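Local atomic coordinates of PKS (Streptomyces albus, PDB entry 4OQJ), a protein that probably acts as a ketosynthase of an acyltransferase-less type I polyketide synthase, condensing acyl groups carried on acyl carrier protein. Residues A[304-309]-A[344-349]; A[336-341]-A[404-409]; A[324-329]-A[358-363]. All blocks are in the same frame, centred on the assembly; numbering follows the deposited sequence.

Helix 336-348 ties the three contacts together, and their centres lie about 13 Å from one another. Contact 1 sets its C-terminal half against helix 302-316, contact 2 sets its first turns against the loop 404-409, and contact 3 joins the strands that precede and follow it. Side chains run between them: Phe348 CZ lies 3.7 Å from Val326 CG2, and Val341 CG2 lies 4.0 Å from Leu362 CD2. Two probable hydrogen bonds complete the connections, Asn345 ND2 to Asp407 O at 2.9 Å and His329 N to Glu340 OE2 at 2.6 Å. His329, part of the Glu-Ala-His-Gly-Thr sequence familiar from ketosynthases, hydrogen-bonds through NE2 to a glycerol, probably from the crystallisation liquor.

Contact 1: residues A[304-309]-A[344-349]; sequences GQAAVV and LNQAFN
Val309 overlaps the methyl of Ala347, its CG1 lying 3.6 Å from Ala347 CB. That branch stands anti to the backbone N (chi1 171°) and thereby also reaches the Phe348 ring, which it meets obliquely at CE1, 4.0 Å away. The other branch, CG2, turns instead to Leu344, where CD2 is 4.1 Å off; the two side chains cross at about a right angle. Ala347 CB also rests 3.5 Å from the carbonyl O of Ala306. Two alanines at the nearest point let the helix axes close to 8.1 Å, crossing at -38°. No hydrogen bond joins the segments. At the exposed margin Gln346 stretches out fully and lays its amide beside the Ala306 methyl, with NE2 3.5 Å from Ala306 CB. The polar end is held from just before 304-309, NE2 bonding Gln303 OE1. Away from the partner helix, Val308 rests on strands 280-289 and 441-448, while Phe348 meets Phe413 edge-to-face. Two neighbouring helices on one side of a sheet, here in the C-terminal half of the ketosynthase, form an outer helical layer of the thiolase fold.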
ATOM      1  N   GLY A 304      19.154   3.143   8.979  1.00 16.01           N
ATOM      2  CA  GLY A 304      17.885   2.697   8.438  1.00 15.69           C
ATOM      3  C   GLY A 304      17.995   1.299   7.858  1.00 16.38           C
ATOM      4  O   GLY A 304      17.138   0.440   8.084  1.00 15.61           O
ATOM      5  N   GLN A 305      19.051   1.069   7.093  1.00 17.01           N
ATOM      6  CA  GLN A 305      19.300  -0.250   6.511  1.00 16.94           C
ATOM      7  C   GLN A 305      19.555  -1.298   7.603  1.00 17.50           C
ATOM      8  O   GLN A 305      18.955  -2.377   7.600  1.00 17.88           O
ATOM      9  CB  GLN A 305      20.494  -0.209   5.561  1.00 14.66           C
ATOM     10  CG  GLN A 305      20.312   0.611   4.291  1.00 16.33           C
ATOM     11  CD  GLN A 305      21.564   0.554   3.407  1.00 20.22           C
ATOM     12  OE1 GLN A 305      22.320  -0.412   3.451  1.00 21.46           O
ATOM     13  NE2 GLN A 305      21.794   1.597   2.629  1.00 19.72           N
ATOM     14  N   ALA A 306      20.434  -0.983   8.545  1.00 15.32           N
ATOM     15  CA  ALA A 306      20.761  -1.945   9.597  1.00 16.07           C
ATOM     16  C   ALA A 306      19.490  -2.347  10.356  1.00 16.21           C
ATOM     17  O   ALA A 306      19.274  -3.521  10.660  1.00 15.37           O
ATOM     18  CB  ALA A 306      21.802  -1.358  10.549  1.00 16.69           C
ATOM     19  N   ALA A 307      18.642  -1.370  10.652  1.00 16.87           N
ATOM     20  CA  ALA A 307      17.422  -1.640  11.413  1.00 18.69           C
ATOM     21  C   ALA A 307      16.459  -2.544  10.655  1.00 15.78           C
ATOM     22  O   ALA A 307      15.871  -3.455  11.231  1.00 13.21           O
ATOM     23  CB  ALA A 307      16.721  -0.347  11.775  1.00 17.65           C
ATOM     24  N   VAL A 308      16.274  -2.315   9.363  1.00 14.81           N
ATOM     25  CA  VAL A 308      15.253  -3.103   8.682  1.00 11.55           C
ATOM     26  C   VAL A 308      15.737  -4.558   8.529  1.00 12.24           C
ATOM     27  O   VAL A 308      14.937  -5.494   8.596  1.00 14.74           O
ATOM     28  CB  VAL A 308      14.870  -2.491   7.321  1.00 10.55           C
ATOM     29  CG1 VAL A 308      15.882  -2.860   6.234  1.00 11.58           C
ATOM     30  CG2 VAL A 308      13.490  -2.947   6.931  1.00 11.53           C
ATOM     31  N   VAL A 309      17.045  -4.761   8.390  1.00 11.75           N
ATOM     32  CA  VAL A 309      17.573  -6.124   8.284  1.00 13.21           C
ATOM     33  C   VAL A 309      17.381  -6.876   9.604  1.00 15.13           C
ATOM     34  O   VAL A 309      16.886  -8.011   9.637  1.00 17.78           O
ATOM     35  CB  VAL A 309      19.058  -6.107   7.885  1.00 15.14           C
ATOM     36  CG1 VAL A 309      19.698  -7.508   7.989  1.00 16.68           C
ATOM     37  CG2 VAL A 309      19.188  -5.575   6.477  1.00 13.10           C
ATOM     38  N   LEU A 344      24.768  -4.230   7.059  1.00 17.95           N
ATOM     39  CA  LEU A 344      24.630  -5.674   7.212  1.00 17.53           C
ATOM     40  C   LEU A 344      25.506  -6.218   8.346  1.00 19.44           C
ATOM     41  O   LEU A 344      25.058  -7.055   9.137  1.00 18.11           O
ATOM     42  CB  LEU A 344      24.995  -6.378   5.913  1.00 17.08           C
ATOM     43  CG  LEU A 344      23.970  -6.280   4.781  1.00 16.81           C
ATOM     44  CD1 LEU A 344      24.628  -6.730   3.491  1.00 16.00           C
ATOM     45  CD2 LEU A 344      22.723  -7.136   5.105  1.00 14.94           C
ATOM     46  N   ASN A 345      26.746  -5.750   8.414  1.00 19.54           N
ATOM     47  CA  ASN A 345      27.641  -6.121   9.519  1.00 21.47           C
ATOM     48  C   ASN A 345      26.983  -5.779  10.860  1.00 22.86           C
ATOM     49  O   ASN A 345      26.941  -6.598  11.773  1.00 23.60           O
ATOM     50  CB  ASN A 345      28.994  -5.404   9.419  1.00 20.97           C
ATOM     51  CG  ASN A 345      29.944  -6.037   8.405  1.00 22.24           C
ATOM     52  OD1 ASN A 345      29.724  -7.147   7.924  1.00 23.02           O
ATOM     53  ND2 ASN A 345      31.014  -5.318   8.076  1.00 21.96           N
ATOM     54  N   GLN A 346      26.461  -4.563  10.964  1.00 23.81           N
ATOM     55  CA  GLN A 346      25.869  -4.102  12.218  1.00 25.99           C
ATOM     56  C   GLN A 346      24.670  -4.982  12.573  1.00 23.82           C
ATOM     57  O   GLN A 346      24.547  -5.438  13.710  1.00 24.18           O
ATOM     58  CB  GLN A 346      25.450  -2.626  12.131  1.00 27.72           C
ATOM     59  CG  GLN A 346      24.721  -2.133  13.373  1.00 28.75           C
ATOM     60  CD  GLN A 346      24.298  -0.670  13.286  1.00 31.43           C
ATOM     61  OE1 GLN A 346      25.081   0.193  12.899  1.00 32.16           O
ATOM     62  NE2 GLN A 346      23.048  -0.393  13.643  1.00 35.59           N
ATOM     63  N   ALA A 347      23.789  -5.234  11.606  1.00 18.38           N
ATOM     64  CA  ALA A 347      22.631  -6.077  11.868  1.00 18.98           C
ATOM     65  C   ALA A 347      23.050  -7.502  12.241  1.00 19.80           C
ATOM     66  O   ALA A 347      22.516  -8.079  13.190  1.00 22.73           O
ATOM     67  CB  ALA A 347      21.698  -6.100  10.657  1.00 19.81           C
ATOM     68  N   PHE A 348      24.000  -8.067  11.498  1.00 18.94           N
ATOM     69  CA  PHE A 348      24.360  -9.462  11.675  1.00 21.04           C
ATOM     70  C   PHE A 348      25.125  -9.685  12.984  1.00 25.30           C
ATOM     71  O   PHE A 348      24.972 -10.732  13.608  1.00 26.50           O
ATOM     72  CB  PHE A 348      25.179  -9.971  10.473  1.00 21.12           C
ATOM     73  CG  PHE A 348      24.324 -10.499   9.337  1.00 20.64           C
ATOM     74  CD1 PHE A 348      23.383  -9.691   8.717  1.00 18.42           C
ATOM     75  CD2 PHE A 348      24.466 -11.807   8.895  1.00 22.90           C
ATOM     76  CE1 PHE A 348      22.591 -10.183   7.674  1.00 17.71           C
ATOM     77  CE2 PHE A 348      23.687 -12.301   7.858  1.00 20.25           C
ATOM     78  CZ  PHE A 348      22.745 -11.488   7.246  1.00 17.67           C
ATOM     79  N   ASN A 349      25.909  -8.696  13.410  1.00 23.76           N
ATOM     80  CA  ASN A 349      26.748  -8.827  14.610  1.00 29.22           C
ATOM     81  C   ASN A 349      26.067  -8.329  15.883  1.00 33.67           C
ATOM     82  O   ASN A 349      26.703  -8.229  16.929  1.00 34.73           O
ATOM     83  CB  ASN A 349      28.063  -8.053  14.440  1.00 33.08           C
ATOM     84  CG  ASN A 349      28.982  -8.661  13.395  1.00 41.44           C
ATOM     85  OD1 ASN A 349      28.998  -9.876  13.184  1.00 46.89           O
ATOM     86  ND2 ASN A 349      29.768  -7.810  12.743  1.00 43.29           N
TER

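Contact 2: residues A[336-341]-A[404-409]; sequences GDPIEV and PEIDFA
Pro338 O and Asp407 N share one water, which donates to the carbonyl at 2.8 Å and accepts from the amide at 2.9 Å. It bridges the first turns of helix 336-348 to the loop, and no direct hydrogen bond crosses here. Beside it, Ile406 makes most of the apolar contact. Its CG2, the branch trans to N, fits between the two branches of Val341, 3.6 Å from both CG1 and CG2. CG1 of Ile406 goes the other way, standing 4.0 Å from Pro338 CG with the two side chains nearly perpendicular, and CD1 carries on to Asp337 CB. Within the loop, Ile406 CG2 also lies 3.5 Å above one face of the Phe408 ring, offset toward its rim, so this methyl touches both the ring and the valine. The sharp bend that brings ring and isoleucine together is an inverse gamma turn centred on Asp407, with a weak bond from Phe408 N to Ile406 O. Asp337 spends its carboxylate elsewhere, OD2 accepting from Phe247 N. Pro338 CB rests 3.6 Å from Glu405 O at the solvent-facing side. The loop leading into edge strand 413-415 thus lies over the start of the crossover helix of a beta-alpha-beta unit.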
ATOM      1  N   GLY A 336      27.757   4.092  -1.600  1.00 29.08           N
ATOM      2  CA  GLY A 336      26.682   3.211  -1.172  1.00 24.36           C
ATOM      3  C   GLY A 336      27.128   1.808  -0.817  1.00 21.85           C
ATOM      4  O   GLY A 336      26.592   1.219   0.106  1.00 22.60           O
ATOM      5  N   ASP A 337      28.099   1.263  -1.545  1.00 21.70           N
ATOM      6  CA  ASP A 337      28.534  -0.113  -1.297  1.00 20.40           C
ATOM      7  C   ASP A 337      29.110  -0.308   0.130  1.00 21.40           C
ATOM      8  O   ASP A 337      28.692  -1.227   0.836  1.00 22.67           O
ATOM      9  CB  ASP A 337      29.560  -0.547  -2.355  1.00 20.57           C
ATOM     10  CG  ASP A 337      28.906  -0.971  -3.697  1.00 23.92           C
ATOM     11  OD1 ASP A 337      27.661  -0.898  -3.853  1.00 24.90           O
ATOM     12  OD2 ASP A 337      29.656  -1.383  -4.610  1.00 22.49           O
ATOM     13  N   PRO A 338      30.064   0.540   0.560  1.00 23.29           N
ATOM     14  CA  PRO A 338      30.562   0.365   1.936  1.00 24.92           C
ATOM     15  C   PRO A 338      29.469   0.534   2.980  1.00 20.32           C
ATOM     16  O   PRO A 338      29.472  -0.152   3.996  1.00 22.39           O
ATOM     17  CB  PRO A 338      31.616   1.471   2.076  1.00 28.06           C
ATOM     18  CG  PRO A 338      32.062   1.733   0.670  1.00 28.00           C
ATOM     19  CD  PRO A 338      30.834   1.562  -0.173  1.00 25.55           C
ATOM     20  N   ILE A 339      28.532   1.436   2.718  1.00 18.46           N
ATOM     21  CA  ILE A 339      27.421   1.659   3.633  1.00 21.11           C
ATOM     22  C   ILE A 339      26.544   0.403   3.740  1.00 21.42           C
ATOM     23  O   ILE A 339      26.142   0.007   4.844  1.00 18.92           O
ATOM     24  CB  ILE A 339      26.580   2.898   3.186  1.00 21.52           C
ATOM     25  CG1 ILE A 339      27.334   4.186   3.580  1.00 25.96           C
ATOM     26  CG2 ILE A 339      25.179   2.877   3.783  1.00 19.64           C
ATOM     27  CD1 ILE A 339      26.599   5.469   3.314  1.00 29.38           C
ATOM     28  N   GLU A 340      26.253  -0.241   2.614  1.00 17.85           N
ATOM     29  CA  GLU A 340      25.361  -1.394   2.661  1.00 16.63           C
ATOM     30  C   GLU A 340      25.990  -2.518   3.496  1.00 16.48           C
ATOM     31  O   GLU A 340      25.317  -3.165   4.300  1.00 17.92           O
ATOM     32  CB  GLU A 340      25.009  -1.907   1.255  1.00 16.36           C
ATOM     33  CG  GLU A 340      24.018  -3.069   1.325  1.00 19.54           C
ATOM     34  CD  GLU A 340      23.294  -3.347   0.018  1.00 19.05           C
ATOM     35  OE1 GLU A 340      23.736  -2.829  -1.034  1.00 18.18           O
ATOM     36  OE2 GLU A 340      22.278  -4.086   0.059  1.00 17.81           O
ATOM     37  N   VAL A 341      27.284  -2.726   3.326  1.00 17.64           N
ATOM     38  CA  VAL A 341      27.979  -3.788   4.045  1.00 17.53           C
ATOM     39  C   VAL A 341      28.145  -3.424   5.517  1.00 19.64           C
ATOM     40  O   VAL A 341      28.059  -4.288   6.386  1.00 21.98           O
ATOM     41  CB  VAL A 341      29.330  -4.074   3.405  1.00 18.77           C
ATOM     42  CG1 VAL A 341      30.105  -5.118   4.201  1.00 21.01           C
ATOM     43  CG2 VAL A 341      29.121  -4.553   1.953  1.00 21.48           C
ATOM     44  N   PRO A 404      38.411  -1.317  -1.313  1.00 37.30           N
ATOM     45  CA  PRO A 404      39.160  -1.180  -0.058  1.00 36.37           C
ATOM     46  C   PRO A 404      38.367  -0.550   1.080  1.00 34.73           C
ATOM     47  O   PRO A 404      38.636  -0.847   2.245  1.00 35.90           O
ATOM     48  CB  PRO A 404      40.329  -0.266  -0.444  1.00 38.93           C
ATOM     49  CG  PRO A 404      40.512  -0.460  -1.890  1.00 39.50           C
ATOM     50  CD  PRO A 404      39.144  -0.725  -2.448  1.00 38.66           C
ATOM     51  N   GLU A 405      37.415   0.315   0.745  1.00 32.44           N
ATOM     52  CA  GLU A 405      36.607   1.003   1.754  1.00 35.68           C
ATOM     53  C   GLU A 405      35.509   0.126   2.378  1.00 35.09           C
ATOM     54  O   GLU A 405      34.880   0.522   3.362  1.00 32.49           O
ATOM     55  CB  GLU A 405      35.955   2.249   1.139  1.00 45.68           C
ATOM     56  CG  GLU A 405      36.942   3.272   0.586  1.00 64.72           C
ATOM     57  CD  GLU A 405      37.798   3.909   1.670  1.00 78.73           C
ATOM     58  OE1 GLU A 405      37.222   4.449   2.642  1.00 79.29           O
ATOM     59  OE2 GLU A 405      39.044   3.867   1.549  1.00 84.68           O
ATOM     60  N   ILE A 406      35.246  -1.043   1.800  1.00 32.89           N
ATOM     61  CA  ILE A 406      34.236  -1.942   2.366  1.00 28.86           C
ATOM     62  C   ILE A 406      34.865  -2.780   3.466  1.00 31.45           C
ATOM     63  O   ILE A 406      35.875  -3.454   3.240  1.00 33.01           O
ATOM     64  CB  ILE A 406      33.634  -2.887   1.316  1.00 27.66           C
ATOM     65  CG1 ILE A 406      32.936  -2.093   0.206  1.00 28.10           C
ATOM     66  CG2 ILE A 406      32.641  -3.847   1.978  1.00 26.37           C
ATOM     67  CD1 ILE A 406      32.419  -2.957  -0.950  1.00 30.61           C
ATOM     68  N   ASP A 407      34.257  -2.768   4.646  1.00 30.63           N
ATOM     69  CA  ASP A 407      34.808  -3.489   5.789  1.00 31.43           C
ATOM     70  C   ASP A 407      34.310  -4.950   5.868  1.00 28.49           C
ATOM     71  O   ASP A 407      33.583  -5.323   6.791  1.00 27.24           O
ATOM     72  CB  ASP A 407      34.470  -2.738   7.077  1.00 37.08           C
ATOM     73  CG  ASP A 407      35.417  -3.083   8.216  1.00 47.77           C
ATOM     74  OD1 ASP A 407      36.238  -4.015   8.064  1.00 49.12           O
ATOM     75  OD2 ASP A 407      35.332  -2.421   9.269  1.00 55.42           O
ATOM     76  N   PHE A 408      34.714  -5.779   4.902  1.00 26.92           N
ATOM     77  CA  PHE A 408      34.300  -7.182   4.889  1.00 29.80           C
ATOM     78  C   PHE A 408      34.790  -7.911   6.141  1.00 31.23           C
ATOM     79  O   PHE A 408      34.071  -8.727   6.718  1.00 27.66           O
ATOM     80  CB  PHE A 408      34.823  -7.905   3.632  1.00 30.52           C
ATOM     81  CG  PHE A 408      34.067  -7.569   2.370  1.00 30.42           C
ATOM     82  CD1 PHE A 408      32.764  -7.995   2.196  1.00 30.48           C
ATOM     83  CD2 PHE A 408      34.665  -6.838   1.359  1.00 32.34           C
ATOM     84  CE1 PHE A 408      32.065  -7.693   1.038  1.00 29.56           C
ATOM     85  CE2 PHE A 408      33.973  -6.534   0.200  1.00 29.50           C
ATOM     86  CZ  PHE A 408      32.671  -6.960   0.040  1.00 29.73           C
ATOM     87  N   ALA A 409      36.012  -7.603   6.561  1.00 32.35           N
ATOM     88  CA  ALA A 409      36.637  -8.309   7.673  1.00 33.46           C
ATOM     89  C   ALA A 409      35.870  -8.139   8.981  1.00 31.83           C
ATOM     90  O   ALA A 409      36.019  -8.939   9.896  1.00 33.43           O
ATOM     91  CB  ALA A 409      38.069  -7.837   7.849  1.00 36.39           C
TER
HETATM   92  O   HOH W   1      31.880  -1.095   5.012  1.00 22.44           O

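Contact 3: residues A[324-329]-A[358-363]; sequences SYVEAH and GSCALG
The Tyr325 ring has Ala361 CB and Glu327 OE1 at its edge, both in its plane, while the backbone of residues 361-363 passes it obliquely. A trans chi1 (179°) swings the ring out alongside the neighbouring strand; CD1 lies 3.7 Å from Ala361 CB. At the far end OH comes within 3.3 Å of Gly363 CA, a place left clear because this residue has no side chain. The hydroxyl donates to Glu327 OE1 at 2.7 Å, nearly along its C-O axis, and both atoms also meet Lys383 NZ, so ring and carboxylate are fixed around one ammonium group. The strands run parallel, held by Ala361 N to Ser324 O, Val326 N to Ala361 O at 2.8 Å, Gly363 N to Val326 O, and Ala328 N to Gly363 O at 2.9 Å. On the opposite face Val326 and Leu362 lie side by side, Val326 CG1 3.8 Å from Leu362 CD1, with Cys360 SG 4.0 Å from Val326 CG2. Strand 325-327 continues the sheet to strand 430-436, and strand 360-363 to 413-415. Helix 336-348, the crossover of this beta-alpha-beta unit, covers the Val326 and Leu362 face, while helix 376-390 lies against Tyr325 and Glu327 on the other.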
ATOM      1  N   SER A 324      22.915 -17.660   4.930  1.00 21.10           N
ATOM      2  CA  SER A 324      24.134 -18.028   4.183  1.00 22.05           C
ATOM      3  C   SER A 324      24.256 -17.349   2.822  1.00 21.09           C
ATOM      4  O   SER A 324      25.250 -17.551   2.116  1.00 21.81           O
ATOM      5  CB  SER A 324      24.218 -19.557   3.988  1.00 23.37           C
ATOM      6  OG  SER A 324      23.006 -20.088   3.478  1.00 23.89           O
ATOM      7  N   TYR A 325      23.249 -16.561   2.455  1.00 19.57           N
ATOM      8  CA  TYR A 325      23.319 -15.697   1.269  1.00 18.61           C
ATOM      9  C   TYR A 325      22.528 -14.399   1.509  1.00 17.31           C
ATOM     10  O   TYR A 325      21.419 -14.430   2.037  1.00 16.58           O
ATOM     11  CB  TYR A 325      22.775 -16.405   0.001  1.00 24.19           C
ATOM     12  CG  TYR A 325      22.842 -15.478  -1.182  1.00 21.82           C
ATOM     13  CD1 TYR A 325      24.061 -15.184  -1.773  1.00 21.11           C
ATOM     14  CD2 TYR A 325      21.705 -14.852  -1.674  1.00 20.73           C
ATOM     15  CE1 TYR A 325      24.154 -14.295  -2.813  1.00 22.38           C
ATOM     16  CE2 TYR A 325      21.787 -13.964  -2.730  1.00 17.14           C
ATOM     17  CZ  TYR A 325      23.018 -13.688  -3.291  1.00 19.22           C
ATOM     18  OH  TYR A 325      23.138 -12.786  -4.330  1.00 18.44           O
ATOM     19  N   VAL A 326      23.086 -13.260   1.117  1.00 17.29           N
ATOM     20  CA  VAL A 326      22.314 -12.020   1.072  1.00 18.25           C
ATOM     21  C   VAL A 326      22.339 -11.436  -0.332  1.00 17.07           C
ATOM     22  O   VAL A 326      23.400 -11.258  -0.932  1.00 17.24           O
ATOM     23  CB  VAL A 326      22.839 -10.945   2.071  1.00 16.25           C
ATOM     24  CG1 VAL A 326      22.184  -9.583   1.810  1.00 15.88           C
ATOM     25  CG2 VAL A 326      22.595 -11.374   3.504  1.00 17.76           C
ATOM     26  N   GLU A 327      21.151 -11.139  -0.839  1.00 14.21           N
ATOM     27  CA  GLU A 327      20.995 -10.423  -2.083  1.00 14.16           C
ATOM     28  C   GLU A 327      20.910  -8.950  -1.718  1.00 12.87           C
ATOM     29  O   GLU A 327      19.888  -8.476  -1.221  1.00 12.73           O
ATOM     30  CB  GLU A 327      19.756 -10.905  -2.852  1.00 15.82           C
ATOM     31  CG  GLU A 327      19.354 -10.061  -4.086  1.00 16.32           C
ATOM     32  CD  GLU A 327      20.367 -10.131  -5.246  1.00 17.27           C
ATOM     33  OE1 GLU A 327      21.260 -11.007  -5.243  1.00 14.56           O
ATOM     34  OE2 GLU A 327      20.253  -9.300  -6.171  1.00 12.98           O
ATOM     35  N   ALA A 328      22.013  -8.257  -1.955  1.00 13.70           N
ATOM     36  CA  ALA A 328      22.161  -6.844  -1.662  1.00 14.78           C
ATOM     37  C   ALA A 328      21.352  -5.978  -2.611  1.00 14.18           C
ATOM     38  O   ALA A 328      21.038  -6.381  -3.728  1.00 14.15           O
ATOM     39  CB  ALA A 328      23.608  -6.460  -1.748  1.00 15.71           C
ATOM     40  N   HIS A 329      21.012  -4.781  -2.154  1.00 12.87           N
ATOM     41  CA  HIS A 329      20.460  -3.770  -3.039  1.00 13.77           C
ATOM     42  C   HIS A 329      21.482  -3.520  -4.153  1.00 17.25           C
ATOM     43  O   HIS A 329      21.152  -3.514  -5.342  1.00 19.24           O
ATOM     44  CB  HIS A 329      20.151  -2.506  -2.239  1.00 14.08           C
ATOM     45  CG  HIS A 329      19.538  -1.418  -3.047  1.00 15.38           C
ATOM     46  ND1 HIS A 329      18.365  -1.583  -3.749  1.00 19.61           N
ATOM     47  CD2 HIS A 329      19.939  -0.143  -3.264  1.00 18.76           C
ATOM     48  CE1 HIS A 329      18.065  -0.455  -4.368  1.00 18.24           C
ATOM     49  NE2 HIS A 329      19.006   0.433  -4.093  1.00 20.12           N
ATOM     50  N   GLY A 358      33.823 -14.884   5.882  1.00 30.49           N
ATOM     51  CA  GLY A 358      33.616 -15.662   4.682  1.00 28.87           C
ATOM     52  C   GLY A 358      32.515 -16.698   4.801  1.00 29.36           C
ATOM     53  O   GLY A 358      32.508 -17.653   4.037  1.00 31.66           O
ATOM     54  N   SER A 359      31.579 -16.516   5.731  1.00 27.96           N
ATOM     55  CA  SER A 359      30.555 -17.529   5.978  1.00 27.93           C
ATOM     56  C   SER A 359      29.177 -17.202   5.383  1.00 28.31           C
ATOM     57  O   SER A 359      28.284 -18.050   5.418  1.00 29.49           O
ATOM     58  CB  SER A 359      30.402 -17.765   7.480  1.00 29.03           C
ATOM     59  OG  SER A 359      29.948 -16.601   8.144  1.00 29.34           O
ATOM     60  N   CYS A 360      28.994 -15.988   4.861  1.00 26.95           N
ATOM     61  CA  CYS A 360      27.755 -15.635   4.155  1.00 25.30           C
ATOM     62  C   CYS A 360      28.064 -14.985   2.814  1.00 23.41           C
ATOM     63  O   CYS A 360      28.709 -13.950   2.744  1.00 23.99           O
ATOM     64  CB  CYS A 360      26.872 -14.700   5.002  1.00 22.02           C
ATOM     65  SG  CYS A 360      25.237 -14.330   4.287  1.00 20.74           S
ATOM     66  N   ALA A 361      27.577 -15.595   1.743  1.00 22.22           N
ATOM     67  CA  ALA A 361      27.765 -15.050   0.413  1.00 21.61           C
ATOM     68  C   ALA A 361      26.914 -13.802   0.215  1.00 19.91           C
ATOM     69  O   ALA A 361      25.828 -13.664   0.785  1.00 20.18           O
ATOM     70  CB  ALA A 361      27.426 -16.095  -0.636  1.00 23.18           C
ATOM     71  N   LEU A 362      27.433 -12.899  -0.605  1.00 19.60           N
ATOM     72  CA  LEU A 362      26.816 -11.617  -0.897  1.00 18.63           C
ATOM     73  C   LEU A 362      26.846 -11.405  -2.406  1.00 18.79           C
ATOM     74  O   LEU A 362      27.849 -11.699  -3.054  1.00 22.45           O
ATOM     75  CB  LEU A 362      27.568 -10.495  -0.165  1.00 20.64           C
ATOM     76  CG  LEU A 362      27.035  -9.072  -0.219  1.00 20.34           C
ATOM     77  CD1 LEU A 362      25.755  -8.932   0.588  1.00 18.28           C
ATOM     78  CD2 LEU A 362      28.110  -8.098   0.291  1.00 23.65           C
ATOM     79  N   GLY A 363      25.755 -10.911  -2.979  1.00 17.94           N
ATOM     80  CA  GLY A 363      25.715 -10.702  -4.416  1.00 17.40           C
ATOM     81  C   GLY A 363      24.704  -9.655  -4.820  1.00 18.72           C
ATOM     82  O   GLY A 363      23.923  -9.192  -3.988  1.00 18.41           O
TER